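Local coordinates for hypothetical membrane protein (Corynebacterium glutamicum, PDB 6JSB), which binds heme b through its HtaA domain and probably hands it on within the heme uptake machinery of Corynebacteria, at residues P27-A32 with T78-Y83; D44-T49 with T58-G63; E155-T160 with L188-E193. One frame throughout, in Å; residues are numbered along the deposited sequence. Where two conformers were deposited one is given.

The three contacts lie along an elongated HtaA-domain chain built mainly on one curled antiparallel sheet. Contact 1 forms part of the heme pocket: the side chain of His-80 comes within about 3 Å of that of Tyr-23, the axial ligand of the iron. Contact 2, its centre about 27 Å from that of contact 1, reaches the same sheet, since strands 56-65 and 68-81 are neighbours in it. Contact 3 carries two calcium ions beyond the chain's centre, its own centre about 39 Å from that of contact 1. Contacts 2 and 3, with centres about 15 Å apart, meet directly where Val-61 CG2 packs on Leu-190 CD2 at 3.8 Å.

Contact 1: P27-A32 with T78-Y83; sequences PIANGA and TGHNHY. With HEM (protoporphyrin IX containing Fe), chain C.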
loop_
_atom_site.group_PDB
_atom_site.type_symbol
_atom_site.label_atom_id
_atom_site.label_comp_id
_atom_site.label_asym_id
_atom_site.label_seq_id
_atom_site.Cartn_x
_atom_site.Cartn_y
_atom_site.Cartn_z
ATOM N N PRO A 27 -17.586 -7.946 9.672
ATOM C CA PRO A 27 -19.007 -7.565 9.832
ATOM C C PRO A 27 -19.240 -6.120 10.212
ATOM O O PRO A 27 -20.388 -5.645 10.093
ATOM C CB PRO A 27 -19.507 -8.519 10.959
ATOM C CG PRO A 27 -18.244 -8.796 11.783
ATOM C CD PRO A 27 -17.153 -8.929 10.687
ATOM N N ILE A 28 -18.199 -5.372 10.614
ATOM C CA ILE A 28 -18.424 -3.973 10.939
ATOM C C ILE A 28 -18.500 -3.159 9.657
ATOM O O ILE A 28 -19.434 -2.373 9.461
ATOM C CB ILE A 28 -17.311 -3.455 11.880
ATOM C CG1 ILE A 28 -17.302 -4.261 13.187
ATOM C CG2 ILE A 28 -17.467 -1.935 12.132
ATOM C CD1 ILE A 28 -16.056 -4.032 14.020
ATOM N N ALA A 29 -17.500 -3.332 8.755
ATOM C CA ALA A 29 -17.493 -2.560 7.503
ATOM C C ALA A 29 -18.369 -3.196 6.415
ATOM O O ALA A 29 -18.757 -2.514 5.475
ATOM C CB ALA A 29 -16.048 -2.403 6.964
ATOM N N ASN A 30 -18.616 -4.501 6.482
ATOM C CA ASN A 30 -19.268 -5.179 5.362
ATOM C C ASN A 30 -20.140 -6.308 5.905
ATOM O O ASN A 30 -20.081 -7.432 5.424
ATOM C CB ASN A 30 -18.235 -5.696 4.360
ATOM C CG ASN A 30 -17.860 -4.642 3.323
ATOM O OD1 ASN A 30 -18.726 -4.119 2.616
ATOM N ND2 ASN A 30 -16.531 -4.333 3.212
ATOM N N GLY A 31 -20.957 -5.998 6.916
ATOM C CA GLY A 31 -21.911 -6.969 7.488
ATOM C C GLY A 31 -23.368 -6.572 7.347
ATOM O O GLY A 31 -23.760 -5.902 6.380
ATOM N N ALA A 32 -24.177 -6.962 8.338
ATOM C CA ALA A 32 -25.627 -6.913 8.189
ATOM C C ALA A 32 -26.196 -5.501 8.241
ATOM O O ALA A 32 -27.358 -5.301 7.855
ATOM C CB ALA A 32 -26.255 -7.809 9.274
ATOM N N THR A 78 -13.230 -1.310 -0.114
ATOM C CA THR A 78 -14.514 -0.607 -0.070
ATOM C C THR A 78 -15.358 -1.194 1.058
ATOM O O THR A 78 -15.477 -2.416 1.188
ATOM C CB THR A 78 -15.298 -0.754 -1.398
ATOM O OG1 THR A 78 -15.185 -2.075 -1.917
ATOM C CG2 THR A 78 -14.704 0.203 -2.478
ATOM N N GLY A 79 -15.964 -0.318 1.851
ATOM C CA GLY A 79 -16.906 -0.749 2.880
ATOM C C GLY A 79 -17.850 0.369 3.316
ATOM O O GLY A 79 -17.827 1.489 2.797
ATOM N N HIS A 80 -18.755 0.035 4.243
ATOM C CA HIS A 80 -19.715 1.004 4.774
ATOM C C HIS A 80 -20.536 1.653 3.653
ATOM O O HIS A 80 -20.663 2.863 3.576
ATOM C CB HIS A 80 -19.023 2.101 5.640
ATOM C CG HIS A 80 -18.305 1.540 6.835
ATOM N ND1 HIS A 80 -18.964 1.168 7.994
ATOM C CD2 HIS A 80 -16.976 1.326 7.055
ATOM C CE1 HIS A 80 -18.059 0.699 8.857
ATOM N NE2 HIS A 80 -16.856 0.792 8.310
ATOM N N ASN A 81 -21.201 0.822 2.869
ATOM C CA ASN A 81 -21.987 1.351 1.765
ATOM C C ASN A 81 -23.269 2.026 2.244
ATOM O O ASN A 81 -24.147 1.391 2.828
ATOM C CB ASN A 81 -22.349 0.266 0.760
ATOM C CG ASN A 81 -22.746 0.887 -0.565
ATOM O OD1 ASN A 81 -23.777 1.577 -0.635
ATOM N ND2 ASN A 81 -21.921 0.732 -1.586
ATOM N N HIS A 82 -23.408 3.302 1.902
ATOM C CA HIS A 82 -24.485 4.152 2.402
ATOM C C HIS A 82 -25.776 4.007 1.608
ATOM O O HIS A 82 -26.806 4.629 1.963
ATOM C CB HIS A 82 -23.973 5.580 2.329
ATOM C CG HIS A 82 -24.871 6.593 2.952
ATOM N ND1 HIS A 82 -25.230 6.544 4.282
ATOM C CD2 HIS A 82 -25.447 7.706 2.438
ATOM C CE1 HIS A 82 -26.013 7.577 4.557
ATOM N NE2 HIS A 82 -26.162 8.293 3.456
ATOM N N TYR A 83 -25.756 3.252 0.511
ATOM C CA TYR A 83 -26.908 3.197 -0.399
ATOM C C TYR A 83 -27.754 1.963 -0.115
ATOM O O TYR A 83 -27.208 0.854 -0.030
ATOM C CB TYR A 83 -26.400 3.171 -1.845
ATOM C CG TYR A 83 -27.502 2.998 -2.851
ATOM C CD1 TYR A 83 -28.376 4.036 -3.145
ATOM C CD2 TYR A 83 -27.652 1.797 -3.495
ATOM C CE1 TYR A 83 -29.415 3.866 -4.102
ATOM C CE2 TYR A 83 -28.656 1.599 -4.432
ATOM C CZ TYR A 83 -29.542 2.622 -4.737
ATOM O OH TYR A 83 -30.550 2.390 -5.654
HETATM C CHA HEM C . -12.065 0.962 12.621
HETATM C CHB HEM C . -16.762 1.986 11.997
HETATM C CHC HEM C . -15.540 4.834 8.216
HETATM C CHD HEM C . -10.843 3.515 8.660
HETATM C C1A HEM C . -13.429 1.072 12.807
HETATM C C2A HEM C . -14.122 0.534 13.962
HETATM C C3A HEM C . -15.443 0.792 13.815
HETATM C C4A HEM C . -15.587 1.515 12.552
HETATM C CMA HEM C . -16.606 0.412 14.783
HETATM C CAA HEM C . -13.415 -0.188 15.129
HETATM C CBA HEM C . -13.443 -1.691 14.897
HETATM C CGA HEM C . -12.467 -2.359 15.839
HETATM O O1A HEM C . -12.446 -3.621 15.867
HETATM O O2A HEM C . -11.707 -1.617 16.539
HETATM C C1B HEM C . -16.832 2.831 10.925
HETATM C C2B HEM C . -18.067 3.400 10.384
HETATM C C3B HEM C . -17.739 4.192 9.348
HETATM C C4B HEM C . -16.283 4.138 9.160
HETATM C CMB HEM C . -19.458 3.113 11.017
HETATM C CAB HEM C . -18.656 5.038 8.415
HETATM C CBB HEM C . -19.958 4.770 8.279
HETATM C C1C HEM C . -14.164 4.725 7.988
HETATM C C2C HEM C . -13.431 5.386 6.935
HETATM C C3C HEM C . -12.137 4.996 7.012
HETATM C C4C HEM C . -12.005 4.121 8.174
HETATM C CMC HEM C . -14.054 6.272 5.825
HETATM C CAC HEM C . -11.084 5.452 6.017
HETATM C CBC HEM C . -10.085 4.628 5.733
HETATM C C1D HEM C . -10.789 2.721 9.785
HETATM C C2D HEM C . -9.574 2.150 10.323
HETATM C C3D HEM C . -9.882 1.434 11.425
HETATM C C4D HEM C . -11.323 1.510 11.610
HETATM C CMD HEM C . -8.179 2.423 9.720
HETATM C CAD HEM C . -8.873 0.649 12.319
HETATM C CBD HEM C . -8.909 -0.822 11.830
HETATM C CGD HEM C . -7.892 -1.599 12.665
HETATM O O1D HEM C . -8.214 -1.847 13.877
HETATM O O2D HEM C . -6.792 -1.918 12.093
HETATM N NA HEM C . -14.349 1.702 11.942
HETATM N NB HEM C . -15.794 3.270 10.130
HETATM N NC HEM C . -13.251 3.979 8.740
HETATM N ND HEM C . -11.813 2.286 10.581
HETATM FE FE HEM C . -13.811 2.669 10.122
HETATM O O HOH W 1 -20.786 -2.071 2.675
#
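One wall of the heme pocket is made here, where Ala-29 of the short helix 27-30 underlies the imidazole of His-80 at the end of strand 68-81. The imidazole is held between two partners. On one side, Ala-29 CA makes a CH-pi contact 3.7 Å from the ring centroid and 21° off the ring normal; on the opposite face lies a pyrrole of the heme, with His-80 CE1 only 3.1 Å from HEM C2B. With CG anti to the carbonyl carbon (chi1 -61°), the side chain brings the ring over Ala-29. Its two nitrogens are fixed by phenol groups, NE2 by the OH of the iron ligand Tyr-23 and ND1 by that of Tyr-34, consistent with a second-shell residue that helps to position the axial tyrosine.

Within the HtaA domain the contact ties the short helix 27-30 to the end of strand 68-81, and backbone bonding locks it: His-80 N donates to Ala-29 O at 2.8 Å. Gly-79, lacking a side chain, lets the chains come close, with its CA 5.0 Å from Ala-29 CA. Beside it, Asn-30 ND2 gives a nearly straight bond (175°) to a lone pair of Thr-78 O at 3.0 Å, and the acceptor lies in the amide plane. The carboxamide is further gripped by Leu-24 O at ND2 and Gly-38 N at OD1, which fixes its rotation. A water accepts from Asn-81 N at 2.9 Å and also reaches Asn-30 OD1. Asn-81 OD1 in turn takes the N-H of Tyr-83 in an Asx turn as the chain leaves the strand. Toward the porphyrin rim, Ile-28 CG2 rests on the methyl HEM CMA at 3.6 Å, while its CD1 packs against the methylene HEM CBA of a propionate arm.

Contact 2: D44-T49 with T58-G63; sequences DGVETT and TWPVLG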
loop_
_atom_site.group_PDB
_atom_site.type_symbol
_atom_site.label_atom_id
_atom_site.label_comp_id
_atom_site.label_asym_id
_atom_site.label_seq_id
_atom_site.Cartn_x
_atom_site.Cartn_y
_atom_site.Cartn_z
ATOM N N ASP A 44 -3.033 -4.823 -11.592
ATOM C CA ASP A 44 -1.766 -4.345 -12.141
ATOM C C ASP A 44 -0.576 -5.074 -11.518
ATOM O O ASP A 44 0.500 -4.495 -11.333
ATOM C CB ASP A 44 -1.623 -2.812 -11.980
ATOM C CG ASP A 44 -2.708 -2.033 -12.786
ATOM O OD1 ASP A 44 -3.151 -2.529 -13.834
ATOM O OD2 ASP A 44 -3.148 -0.930 -12.384
ATOM N N GLY A 45 -0.736 -6.371 -11.294
ATOM C CA GLY A 45 0.417 -7.165 -10.926
ATOM C C GLY A 45 0.451 -7.540 -9.459
ATOM O O GLY A 45 1.265 -8.380 -9.080
ATOM N N VAL A 46 -0.392 -6.946 -8.621
ATOM C CA VAL A 46 -0.455 -7.404 -7.231
ATOM C C VAL A 46 -0.999 -8.825 -7.223
ATOM O O VAL A 46 -1.943 -9.152 -7.949
ATOM C CB VAL A 46 -1.337 -6.467 -6.386
ATOM C CG1 VAL A 46 -1.685 -7.110 -5.054
ATOM C CG2 VAL A 46 -0.594 -5.157 -6.124
ATOM N N GLU A 47 -0.399 -9.675 -6.402
ATOM C CA GLU A 47 -0.955 -10.977 -6.081
ATOM C C GLU A 47 -1.408 -10.987 -4.630
ATOM O O GLU A 47 -0.811 -10.334 -3.760
ATOM C CB GLU A 47 0.097 -12.072 -6.284
ATOM C CG GLU A 47 0.699 -12.112 -7.677
ATOM C CD GLU A 47 -0.107 -12.947 -8.648
ATOM O OE1 GLU A 47 -1.210 -13.417 -8.263
ATOM O OE2 GLU A 47 0.368 -13.134 -9.798
ATOM N N THR A 48 -2.477 -11.731 -4.350
ATOM C CA THR A 48 -2.968 -11.720 -2.969
ATOM C C THR A 48 -3.412 -13.126 -2.632
ATOM O O THR A 48 -3.831 -13.884 -3.527
ATOM C CB THR A 48 -4.111 -10.708 -2.762
ATOM O OG1 THR A 48 -4.514 -10.634 -1.384
ATOM C CG2 THR A 48 -5.311 -11.045 -3.620
ATOM N N THR A 49 -3.257 -13.482 -1.368
ATOM C CA THR A 49 -3.767 -14.761 -0.856
ATOM C C THR A 49 -4.342 -14.516 0.513
ATOM O O THR A 49 -3.948 -13.587 1.212
ATOM C CB THR A 49 -2.676 -15.845 -0.720
ATOM O OG1 THR A 49 -1.618 -15.395 0.154
ATOM C CG2 THR A 49 -1.998 -16.176 -2.087
ATOM N N THR A 58 1.527 -9.270 -2.517
ATOM C CA THR A 58 2.869 -9.047 -3.066
ATOM C C THR A 58 2.737 -8.003 -4.166
ATOM O O THR A 58 1.756 -8.012 -4.919
ATOM C CB THR A 58 3.535 -10.307 -3.653
ATOM O OG1 THR A 58 2.863 -10.661 -4.866
ATOM C CG2 THR A 58 3.494 -11.443 -2.653
ATOM N N TRP A 59 3.672 -7.072 -4.217
ATOM C CA TRP A 59 3.658 -5.976 -5.151
ATOM C C TRP A 59 4.831 -6.147 -6.105
ATOM O O TRP A 59 5.955 -6.409 -5.633
ATOM C CB TRP A 59 3.800 -4.613 -4.391
ATOM C CG TRP A 59 2.740 -4.374 -3.310
ATOM C CD1 TRP A 59 2.687 -4.954 -2.062
ATOM C CD2 TRP A 59 1.628 -3.450 -3.371
ATOM N NE1 TRP A 59 1.608 -4.463 -1.343
ATOM C CE2 TRP A 59 0.935 -3.548 -2.126
ATOM C CE3 TRP A 59 1.159 -2.572 -4.360
ATOM C CZ2 TRP A 59 -0.156 -2.774 -1.819
ATOM C CZ3 TRP A 59 0.011 -1.785 -4.063
ATOM C CH2 TRP A 59 -0.629 -1.900 -2.809
ATOM N N PRO A 60 4.639 -5.991 -7.419
ATOM C CA PRO A 60 5.726 -6.281 -8.354
ATOM C C PRO A 60 6.725 -5.138 -8.394
ATOM O O PRO A 60 6.347 -3.977 -8.436
ATOM C CB PRO A 60 4.995 -6.428 -9.706
ATOM C CG PRO A 60 3.751 -5.480 -9.556
ATOM C CD PRO A 60 3.352 -5.693 -8.105
ATOM N N VAL A 61 8.020 -5.472 -8.425
ATOM C CA VAL A 61 9.059 -4.461 -8.618
ATOM C C VAL A 61 9.122 -4.065 -10.086
ATOM O O VAL A 61 9.201 -4.923 -10.987
ATOM C CB VAL A 61 10.423 -4.992 -8.156
ATOM C CG1 VAL A 61 11.566 -3.963 -8.572
ATOM C CG2 VAL A 61 10.358 -5.165 -6.642
ATOM N N LEU A 62 9.051 -2.755 -10.340
ATOM C CA LEU A 62 9.241 -2.221 -11.687
ATOM C C LEU A 62 10.713 -1.953 -12.004
ATOM O O LEU A 62 11.133 -2.127 -13.160
ATOM C CB LEU A 62 8.456 -0.903 -11.852
ATOM C CG LEU A 62 6.937 -1.081 -11.675
ATOM C CD1 LEU A 62 6.217 0.277 -11.737
ATOM C CD2 LEU A 62 6.407 -2.010 -12.695
ATOM N N GLY A 63 11.482 -1.544 -11.003
ATOM C CA GLY A 63 12.891 -1.240 -11.187
ATOM C C GLY A 63 13.394 -0.409 -10.023
ATOM O O GLY A 63 12.691 -0.181 -9.027
HETATM O O HOH W 2 3.381 -9.243 -7.236
#
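Glu-47 and Thr-58 pair across a beta hairpin, whose short strand 47-49 lies antiparallel to strand 56-65. The backbone evidence is a single hydrogen-bonded pair: Thr-58 N donates to Glu-47 O at 2.9 Å, and Glu-47 N returns a bond to Thr-58 O at 3.1 Å. That carbonyl oxygen is approached a second time, by the CA-H of Val-46, with Val-46 CA 3.3 Å from Thr-58 O.

Side-chain and solvent contacts follow on the face that carries Glu-47 and Thr-58. Thr-58 OG1 sits between the backbone N and the carbonyl carbon (chi1 71°), which sets it 3.4 Å from Glu-47 CB; the glutamate chain then bends at chi2 and carries its carboxylate away from the partner strand. A water joins the two segments where the pairing gives out, bridging Gly-45 O, to which it donates, and Thr-58 OG1, to which it is hydrogen-bonded at 2.8 Å.

The apolar contacts are made by Val-46, Trp-59 and Pro-60. Val-46 and Trp-59 extend alongside one another in the same direction, and the CG2 methyl of Val-46 makes an off-centre CH-pi contact, 4.1 Å from the centroid of the six-membered ring and 29° off its normal. Pro-60 presses on the turn instead, its CD 3.5 Å from Gly-45 O. Gly-45 has a positive phi (105°), a conformation well suited to glycine, and carries no side chain into the space taken by the proline ring.

Strand 56-65 is flanked by strands 2-14 and 68-81: Trp-59 NE1 bonds to Trp-14 O, Val-75 of strand 68-81 touches both Val-46 and Trp-59, and further along Leu-62 and Gly-63 form a classic beta bulge opposite Lys-70.

Contact 3: E155-T160 with L188-E193; sequences ENVTVT and LNLTNE. With CA (calcium ion), chain E; CA (calcium ion), chain D.
Strands 156-160 and 188-193 run antiparallel, with axes 4.8 Å apart at 161° and five backbone hydrogen bonds between the segments, among them the reciprocal pair linking Val-157 and Leu-190, where Leu-190 N reaches Val-157 O at 2.8 Å. Val-157 and Leu-190 share the buried face, with CB atoms 4.1 Å apart. On that side Val-157 CG2, anti to its carbonyl carbon, crosses to Asn-192 ND2 at 3.5 Å; the amide itself is held by Thr-8 OG1 at OD1 and by Gln-154 O at ND2.

The other face, with Thr-158 and Asn-189, is wetter. A water spans this pair, donating to Asn-189 OD1 at 2.6 Å and hydrogen-bonded to Thr-158 OG1, while Thr-158 CG2 lies 3.9 Å from Asn-189 OD1. Just before the strand the extended Glu-155 chain brings both carboxylate oxygens to one calcium ion, with OE2 at 2.4 Å. Asn-156 ND2 adds a weak bond to OE2. A second calcium takes Thr-158 O at 2.4 Å.

In its non-hydrogen-bonded pair, Thr-158 makes no backbone bond to Asn-189, so its carbonyl can bind metal without costing this strand pairing a bond. Waters supply some of the ligands of each ion, and the bidentate carboxylate of Glu-155 probably has much of its charge offset by the calcium it holds.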
loop_
_atom_site.group_PDB
_atom_site.type_symbol
_atom_site.label_atom_id
_atom_site.label_comp_id
_atom_site.label_asym_id
_atom_site.label_seq_id
_atom_site.Cartn_x
_atom_site.Cartn_y
_atom_site.Cartn_z
ATOM N N GLU A 155 23.620 -8.778 -5.277
ATOM C CA GLU A 155 22.754 -9.402 -6.277
ATOM C C GLU A 155 21.426 -9.857 -5.688
ATOM O O GLU A 155 20.376 -9.723 -6.337
ATOM C CB GLU A 155 23.497 -10.572 -6.914
ATOM C CG GLU A 155 22.676 -11.262 -7.963
ATOM C CD GLU A 155 23.446 -12.374 -8.698
ATOM O OE1 GLU A 155 24.249 -12.056 -9.587
ATOM O OE2 GLU A 155 23.212 -13.557 -8.378
ATOM N N ASN A 156 21.441 -10.444 -4.490
ATOM C CA ASN A 156 20.223 -11.026 -3.929
ATOM C C ASN A 156 19.982 -10.367 -2.588
ATOM O O ASN A 156 20.844 -10.425 -1.707
ATOM C CB ASN A 156 20.339 -12.538 -3.783
ATOM C CG ASN A 156 20.716 -13.208 -5.094
ATOM O OD1 ASN A 156 19.908 -13.241 -6.019
ATOM N ND2 ASN A 156 21.944 -13.671 -5.195
ATOM N N VAL A 157 18.859 -9.673 -2.461
ATOM C CA VAL A 157 18.560 -8.878 -1.279
ATOM C C VAL A 157 17.216 -9.350 -0.733
ATOM O O VAL A 157 16.230 -9.385 -1.476
ATOM C CB VAL A 157 18.501 -7.383 -1.608
ATOM C CG1 VAL A 157 17.938 -6.574 -0.387
ATOM C CG2 VAL A 157 19.933 -6.869 -2.005
ATOM N N THR A 158 17.183 -9.762 0.539
ATOM C CA THR A 158 15.902 -9.987 1.246
ATOM C C THR A 158 16.014 -9.204 2.547
ATOM O O THR A 158 16.790 -9.591 3.421
ATOM C CB THR A 158 15.670 -11.461 1.572
ATOM O OG1 THR A 158 15.662 -12.241 0.361
ATOM C CG2 THR A 158 14.388 -11.630 2.266
ATOM N N VAL A 159 15.275 -8.100 2.675
ATOM C CA VAL A 159 15.417 -7.203 3.826
ATOM C C VAL A 159 14.008 -6.789 4.237
ATOM O O VAL A 159 13.194 -6.459 3.369
ATOM C CB VAL A 159 16.260 -5.949 3.470
ATOM C CG1 VAL A 159 16.208 -4.925 4.603
ATOM C CG2 VAL A 159 17.691 -6.326 3.146
ATOM N N THR A 160 13.724 -6.759 5.561
ATOM C CA THR A 160 12.420 -6.361 6.063
ATOM C C THR A 160 12.532 -5.068 6.843
ATOM O O THR A 160 13.521 -4.868 7.555
ATOM C CB THR A 160 11.851 -7.474 6.953
ATOM O OG1 THR A 160 11.587 -8.580 6.046
ATOM C CG2 THR A 160 10.564 -7.033 7.571
ATOM N N LEU A 188 11.403 -6.650 1.136
ATOM C CA LEU A 188 11.852 -6.479 -0.251
ATOM C C LEU A 188 12.567 -7.752 -0.644
ATOM O O LEU A 188 13.513 -8.145 0.052
ATOM C CB LEU A 188 12.807 -5.303 -0.389
ATOM C CG LEU A 188 12.216 -3.975 0.058
ATOM C CD1 LEU A 188 13.339 -2.847 -0.035
ATOM C CD2 LEU A 188 11.007 -3.702 -0.865
ATOM N N ASN A 189 12.120 -8.397 -1.734
ATOM C CA ASN A 189 12.738 -9.629 -2.246
ATOM C C ASN A 189 13.316 -9.227 -3.618
ATOM O O ASN A 189 12.596 -9.229 -4.615
ATOM C CB ASN A 189 11.706 -10.741 -2.419
ATOM C CG ASN A 189 10.852 -10.969 -1.149
ATOM O OD1 ASN A 189 11.348 -11.546 -0.185
ATOM N ND2 ASN A 189 9.570 -10.543 -1.180
ATOM N N LEU A 190 14.575 -8.831 -3.671
ATOM C CA LEU A 190 15.074 -8.162 -4.868
ATOM C C LEU A 190 16.173 -8.996 -5.512
ATOM O O LEU A 190 16.988 -9.592 -4.812
ATOM C CB LEU A 190 15.687 -6.791 -4.533
ATOM C CG LEU A 190 14.781 -5.856 -3.736
ATOM C CD1 LEU A 190 15.537 -4.556 -3.426
ATOM C CD2 LEU A 190 13.441 -5.636 -4.490
ATOM N N THR A 191 16.266 -8.927 -6.841
ATOM C CA THR A 191 17.415 -9.421 -7.593
ATOM C C THR A 191 17.971 -8.207 -8.315
ATOM O O THR A 191 17.237 -7.541 -9.046
ATOM C CB THR A 191 16.973 -10.513 -8.579
ATOM O OG1 THR A 191 16.404 -11.600 -7.836
ATOM C CG2 THR A 191 18.161 -11.023 -9.417
ATOM N N ASN A 192 19.263 -7.906 -8.111
ATOM C CA ASN A 192 19.901 -6.719 -8.683
ATOM C C ASN A 192 20.956 -7.203 -9.651
ATOM O O ASN A 192 21.959 -7.793 -9.233
ATOM C CB ASN A 192 20.541 -5.839 -7.606
ATOM C CG ASN A 192 19.533 -5.355 -6.612
ATOM O OD1 ASN A 192 18.591 -4.630 -6.991
ATOM N ND2 ASN A 192 19.693 -5.735 -5.343
ATOM N N GLU A 193 20.748 -6.952 -10.942
ATOM C CA GLU A 193 21.734 -7.337 -11.965
ATOM C C GLU A 193 22.636 -6.134 -12.198
ATOM O O GLU A 193 22.172 -5.101 -12.693
ATOM C CB GLU A 193 21.038 -7.770 -13.248
HETATM CA CA CA E . 24.925 -14.508 -9.708
HETATM CA CA CA D . 17.649 -10.577 5.384
HETATM O O HOH W 3 13.318 -13.185 -0.611
HETATM O O HOH W 4 15.716 -9.806 6.566
HETATM O O HOH W 5 18.171 -8.387 6.213
HETATM O O HOH W 6 20.001 -10.057 4.713
HETATM O O HOH W 7 26.977 -13.743 -8.928
HETATM O O HOH W 8 25.336 -15.605 -7.606
#